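PDB 3PGB: amine oxidase, which probably oxidises primary amines, using a copper(II) ion and a topaquinone built into each subunit. Local coordinates for residues A[531-536]-A[625-630]; A[535-540]-A[689-694]. All coordinates share one frame; numbering follows the deposited sequence.

Contact 1 (A[531-536]-A[625-630]); sequences MHDHVL and AHLTVL. With CU (copper (II) ion), chain D.
Two donors from Thr628 converge on one carboxylate oxygen of Asp533. The hydroxyl OG1 of Thr628 donates a hydrogen bond to Asp533 OD2 at 2.6 Å, on the syn lone pair, while the amide N of Thr628 meets the same OD2 at 2.8 Å, nearly in line with the C-O bond. Thr628 can do this because its OG1 sits beside its own backbone N (chi1 -59°), opposite the carbonyl carbon. The second oxygen, Asp533 OD1, is hydrogen-bonded to His697 ND1, so both ends of this buried carboxylate have protein partners. Around it runs the His-X-His motif of copper amine oxidases: Asp533 is the middle residue, and the histidines on either side of it carry the metal. NE2 of His532 binds the copper ion at 2.0 Å and NE2 of His534 at 2.1 Å; His698 completes the histidine set, and a water oxygen lies 2.5 Å from the copper. Further along the strand, Val535 lays its CG2 against the loop backbone, 3.6 Å from Leu627 N. His626 finds its partners away from the strand: ND1 is hydrogen-bonded to Asp645 OD2, and its N to OD1 of Asn594 in the second subunit.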
loop_
_atom_site.group_PDB
_atom_site.type_symbol
_atom_site.label_atom_id
_atom_site.label_comp_id
_atom_site.label_asym_id
_atom_site.label_seq_id
_atom_site.Cartn_x
_atom_site.Cartn_y
_atom_site.Cartn_z
ATOM N N MET A 531 12.144 8.878 18.293
ATOM C CA MET A 531 11.863 9.020 16.871
ATOM C C MET A 531 13.026 8.499 16.053
ATOM O O MET A 531 14.171 8.584 16.483
ATOM C CB MET A 531 11.574 10.482 16.511
ATOM C CG MET A 531 12.698 11.462 16.810
ATOM S SD MET A 531 12.233 13.180 16.500
ATOM C CE MET A 531 11.880 13.125 14.737
ATOM N N HIS A 532 12.730 7.943 14.883
ATOM C CA HIS A 532 13.776 7.466 13.988
ATOM C C HIS A 532 13.268 7.286 12.564
ATOM O O HIS A 532 12.077 7.055 12.346
ATOM C CB HIS A 532 14.384 6.151 14.500
ATOM C CG HIS A 532 13.379 5.063 14.722
ATOM N ND1 HIS A 532 12.702 4.906 15.911
ATOM C CD2 HIS A 532 12.930 4.083 13.902
ATOM C CE1 HIS A 532 11.876 3.880 15.811
ATOM N NE2 HIS A 532 11.997 3.359 14.605
ATOM N N ASP A 533 14.178 7.416 11.602
ATOM C CA ASP A 533 13.880 7.106 10.210
ATOM C C ASP A 533 14.443 5.731 9.861
ATOM O O ASP A 533 15.617 5.442 10.120
ATOM C CB ASP A 533 14.482 8.150 9.267
ATOM C CG ASP A 533 13.623 9.403 9.129
ATOM O OD1 ASP A 533 12.539 9.497 9.755
ATOM O OD2 ASP A 533 14.048 10.306 8.373
ATOM N N HIS A 534 13.591 4.881 9.299
ATOM C CA HIS A 534 14.037 3.655 8.675
ATOM C C HIS A 534 14.265 3.986 7.216
ATOM O O HIS A 534 13.360 4.505 6.550
ATOM C CB HIS A 534 12.970 2.568 8.752
ATOM C CG HIS A 534 12.734 2.035 10.127
ATOM N ND1 HIS A 534 13.537 1.076 10.700
ATOM C CD2 HIS A 534 11.758 2.300 11.026
ATOM C CE1 HIS A 534 13.076 0.784 11.902
ATOM N NE2 HIS A 534 11.995 1.512 12.123
ATOM N N VAL A 535 15.462 3.708 6.717
ATOM C CA VAL A 535 15.715 3.816 5.288
ATOM C C VAL A 535 16.475 2.570 4.888
ATOM O O VAL A 535 17.533 2.287 5.447
ATOM C CB VAL A 535 16.521 5.084 4.913
ATOM C CG1 VAL A 535 16.588 5.232 3.406
ATOM C CG2 VAL A 535 15.908 6.329 5.533
ATOM N N LEU A 536 15.910 1.817 3.948
ATOM C CA LEU A 536 16.514 0.575 3.486
ATOM C C LEU A 536 16.748 0.671 1.991
ATOM O O LEU A 536 15.807 0.872 1.233
ATOM C CB LEU A 536 15.611 -0.616 3.813
ATOM C CG LEU A 536 15.361 -0.856 5.309
ATOM C CD1 LEU A 536 14.108 -0.140 5.774
ATOM C CD2 LEU A 536 15.254 -2.345 5.605
ATOM N N ALA A 625 10.077 6.603 2.068
ATOM C CA ALA A 625 10.632 7.814 2.667
ATOM C C ALA A 625 12.142 7.727 2.772
ATOM O O ALA A 625 12.680 6.682 3.124
ATOM C CB ALA A 625 10.028 8.051 4.047
ATOM N N HIS A 626 12.819 8.828 2.465
ATOM C CA HIS A 626 14.273 8.910 2.642
ATOM C C HIS A 626 14.616 9.655 3.936
ATOM O O HIS A 626 13.719 10.168 4.621
ATOM C CB HIS A 626 14.925 9.567 1.429
ATOM C CG HIS A 626 14.491 10.977 1.189
ATOM N ND1 HIS A 626 13.559 11.314 0.235
ATOM C CD2 HIS A 626 14.882 12.140 1.760
ATOM C CE1 HIS A 626 13.382 12.622 0.236
ATOM N NE2 HIS A 626 14.175 13.148 1.150
ATOM N N LEU A 627 15.909 9.708 4.265
ATOM C CA LEU A 627 16.377 10.278 5.533
ATOM C C LEU A 627 16.003 11.749 5.649
ATOM O O LEU A 627 16.255 12.534 4.740
ATOM C CB LEU A 627 17.892 10.096 5.671
ATOM C CG LEU A 627 18.607 10.659 6.908
ATOM C CD1 LEU A 627 18.090 10.049 8.198
ATOM C CD2 LEU A 627 20.111 10.435 6.779
ATOM N N THR A 628 15.382 12.104 6.774
ATOM C CA THR A 628 14.951 13.475 7.052
ATOM C C THR A 628 16.154 14.373 7.273
ATOM O O THR A 628 16.234 15.470 6.715
ATOM C CB THR A 628 14.080 13.536 8.328
ATOM O OG1 THR A 628 12.929 12.697 8.175
ATOM C CG2 THR A 628 13.633 14.970 8.636
ATOM N N VAL A 629 17.087 13.888 8.091
ATOM C CA VAL A 629 18.239 14.671 8.530
ATOM C C VAL A 629 19.100 15.078 7.338
ATOM O O VAL A 629 19.462 14.244 6.515
ATOM C CB VAL A 629 19.112 13.878 9.538
ATOM C CG1 VAL A 629 20.202 14.765 10.123
ATOM C CG2 VAL A 629 18.252 13.284 10.655
ATOM N N LEU A 630 19.401 16.371 7.246
ATOM C CA LEU A 630 20.243 16.910 6.189
ATOM C C LEU A 630 21.668 17.032 6.721
ATOM O O LEU A 630 21.878 17.532 7.823
ATOM C CB LEU A 630 19.732 18.285 5.762
ATOM C CG LEU A 630 18.294 18.376 5.246
ATOM C CD1 LEU A 630 17.912 19.846 5.053
ATOM C CD2 LEU A 630 18.122 17.586 3.950
HETATM CU CU CU D . 10.774 1.970 13.753
HETATM O O HOH W 1 11.203 0.077 15.298
#

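Contact 2 (A[535-540]-A[689-694]); sequences VLNFKA and VVWLNL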
loop_
_atom_site.group_PDB
_atom_site.type_symbol
_atom_site.label_atom_id
_atom_site.label_comp_id
_atom_site.label_asym_id
_atom_site.label_seq_id
_atom_site.Cartn_x
_atom_site.Cartn_y
_atom_site.Cartn_z
ATOM N N VAL A 535 15.462 3.708 6.717
ATOM C CA VAL A 535 15.715 3.816 5.288
ATOM C C VAL A 535 16.475 2.570 4.888
ATOM O O VAL A 535 17.533 2.287 5.447
ATOM C CB VAL A 535 16.521 5.084 4.913
ATOM C CG1 VAL A 535 16.588 5.232 3.406
ATOM C CG2 VAL A 535 15.908 6.329 5.533
ATOM N N LEU A 536 15.910 1.817 3.948
ATOM C CA LEU A 536 16.514 0.575 3.486
ATOM C C LEU A 536 16.748 0.671 1.991
ATOM O O LEU A 536 15.807 0.872 1.233
ATOM C CB LEU A 536 15.611 -0.616 3.813
ATOM C CG LEU A 536 15.361 -0.856 5.309
ATOM C CD1 LEU A 536 14.108 -0.140 5.774
ATOM C CD2 LEU A 536 15.254 -2.345 5.605
ATOM N N ASN A 537 18.006 0.535 1.576
ATOM C CA ASN A 537 18.398 0.730 0.170
ATOM C C ASN A 537 18.393 -0.583 -0.584
ATOM O O ASN A 537 18.910 -1.577 -0.090
ATOM C CB ASN A 537 19.792 1.364 0.065
ATOM C CG ASN A 537 20.091 1.899 -1.335
ATOM O OD1 ASN A 537 20.983 1.400 -2.038
ATOM N ND2 ASN A 537 19.340 2.912 -1.748
ATOM N N PHE A 538 17.825 -0.567 -1.787
ATOM C CA PHE A 538 17.753 -1.750 -2.635
ATOM C C PHE A 538 18.386 -1.475 -3.988
ATOM O O PHE A 538 18.148 -0.421 -4.579
ATOM C CB PHE A 538 16.297 -2.167 -2.834
ATOM C CG PHE A 538 15.689 -2.852 -1.642
ATOM C CD1 PHE A 538 15.121 -2.116 -0.620
ATOM C CD2 PHE A 538 15.672 -4.230 -1.556
ATOM C CE1 PHE A 538 14.552 -2.747 0.477
ATOM C CE2 PHE A 538 15.108 -4.869 -0.463
ATOM C CZ PHE A 538 14.550 -4.131 0.552
ATOM N N LYS A 539 19.186 -2.423 -4.477
ATOM C CA LYS A 539 19.772 -2.334 -5.814
ATOM C C LYS A 539 18.868 -3.040 -6.826
ATOM O O LYS A 539 18.572 -4.225 -6.677
ATOM C CB LYS A 539 21.159 -2.964 -5.823
ATOM C CG LYS A 539 21.917 -2.808 -7.140
ATOM C CD LYS A 539 23.235 -3.550 -7.091
ATOM C CE LYS A 539 24.038 -3.360 -8.356
ATOM N NZ LYS A 539 25.343 -4.093 -8.302
ATOM N N ALA A 540 18.431 -2.301 -7.845
ATOM C CA ALA A 540 17.590 -2.838 -8.909
ATOM C C ALA A 540 18.293 -2.657 -10.257
ATOM O O ALA A 540 18.172 -1.616 -10.897
ATOM C CB ALA A 540 16.232 -2.146 -8.907
ATOM N N VAL A 689 21.805 1.322 -13.194
ATOM C CA VAL A 689 21.330 0.664 -11.988
ATOM C C VAL A 689 20.425 1.646 -11.264
ATOM O O VAL A 689 20.805 2.797 -11.040
ATOM C CB VAL A 689 22.493 0.285 -11.059
ATOM C CG1 VAL A 689 21.974 -0.401 -9.802
ATOM C CG2 VAL A 689 23.470 -0.598 -11.777
ATOM N N VAL A 690 19.223 1.203 -10.915
ATOM C CA VAL A 690 18.313 2.013 -10.126
ATOM C C VAL A 690 18.454 1.603 -8.665
ATOM O O VAL A 690 18.254 0.445 -8.320
ATOM C CB VAL A 690 16.869 1.843 -10.597
ATOM C CG1 VAL A 690 15.935 2.751 -9.799
ATOM C CG2 VAL A 690 16.772 2.140 -12.083
ATOM N N TRP A 691 18.833 2.563 -7.826
ATOM C CA TRP A 691 18.971 2.361 -6.388
ATOM C C TRP A 691 17.737 2.946 -5.693
ATOM O O TRP A 691 17.494 4.146 -5.774
ATOM C CB TRP A 691 20.243 3.050 -5.873
ATOM C CG TRP A 691 21.488 2.690 -6.623
ATOM C CD1 TRP A 691 21.974 3.294 -7.744
ATOM C CD2 TRP A 691 22.413 1.645 -6.304
ATOM N NE1 TRP A 691 23.140 2.689 -8.146
ATOM C CE2 TRP A 691 23.431 1.674 -7.278
ATOM C CE3 TRP A 691 22.479 0.687 -5.290
ATOM C CZ2 TRP A 691 24.503 0.781 -7.267
ATOM C CZ3 TRP A 691 23.547 -0.197 -5.280
ATOM C CH2 TRP A 691 24.545 -0.142 -6.261
ATOM N N LEU A 692 16.967 2.097 -5.017
ATOM C CA LEU A 692 15.684 2.500 -4.428
ATOM C C LEU A 692 15.712 2.433 -2.916
ATOM O O LEU A 692 16.212 1.458 -2.348
ATOM C CB LEU A 692 14.565 1.576 -4.910
ATOM C CG LEU A 692 14.311 1.532 -6.407
ATOM C CD1 LEU A 692 13.339 0.410 -6.707
ATOM C CD2 LEU A 692 13.792 2.882 -6.908
ATOM N N ASN A 693 15.161 3.458 -2.267
ATOM C CA ASN A 693 14.957 3.429 -0.824
ATOM C C ASN A 693 13.518 3.082 -0.459
ATOM O O ASN A 693 12.573 3.719 -0.932
ATOM C CB ASN A 693 15.334 4.768 -0.184
ATOM C CG ASN A 693 16.832 4.933 0.003
ATOM O OD1 ASN A 693 17.548 3.965 0.265
ATOM N ND2 ASN A 693 17.310 6.164 -0.117
ATOM N N LEU A 694 13.357 2.047 0.359
ATOM C CA LEU A 694 12.138 1.870 1.118
ATOM C C LEU A 694 12.421 2.502 2.472
ATOM O O LEU A 694 13.576 2.547 2.901
ATOM C CB LEU A 694 11.783 0.390 1.263
ATOM C CG LEU A 694 11.618 -0.432 -0.022
ATOM C CD1 LEU A 694 10.947 -1.757 0.300
ATOM C CD2 LEU A 694 10.838 0.299 -1.081
#
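The six-membered ring of Trp691 carries Lys539 CG over one face, a CH-pi contact 4.0 Å from the ring centroid, and Val689 CG1 lies over the same face, offset toward the rim. On the other side of the strands the Phe538 ring has Leu692 O at its edge, and Leu694 CD1 approaches its CE1 obliquely, at 3.7 Å. These residues sit on antiparallel strands 532-542 and 686-698 of the beta-sandwich catalytic domain of copper amine oxidases. Leu536-Leu694, Phe538-Leu692 and Ala540-Val690 are hydrogen-bonded pairs with two N-H...O bonds each; Asn537-Asn693 and Lys539-Trp691 alternate with them as non-hydrogen-bonded pairs. Lys539, with CG anti to N (chi1 -174°), runs extended beside the indole until NZ reaches Glu379 in a salt bridge and Pro656 O in a hydrogen bond. The Asn537 amide is 13° from parallel with the indole, its OD1 hydrogen-bonded to Ser658 OG. Asn537 ND2 donates to Asn693 OD1 at 2.9 Å. The acceptor lies in the amide plane of Asn537, but the donor stands above the carbonyl plane of Asn693, whose ND2 bonds Tyr644 O and Trp641 O. Farther along, Ala540 CB comes within 3.3 Å of Val690 O.

Overall arrangement
Both contacts are buried, and both start from strand 532-542, with their centres about 14 Å apart. Contact 1 takes the copper-bearing beginning of that strand and joins it to a loop without regular structure, close to the second subunit; contact 2 takes the next part of the strand, sharing Val535 and Leu536, and joins it to strand 686-698, where no other chain touches. The chemistry follows the place: a small interface around a carboxylate on the residue between two copper ligands in contact 1, against paired backbone amides, one indole face and aliphatic chains over a roughly threefold larger buried area in contact 2. Strand 686-698, the partner in contact 2, itself ends at a copper ligand.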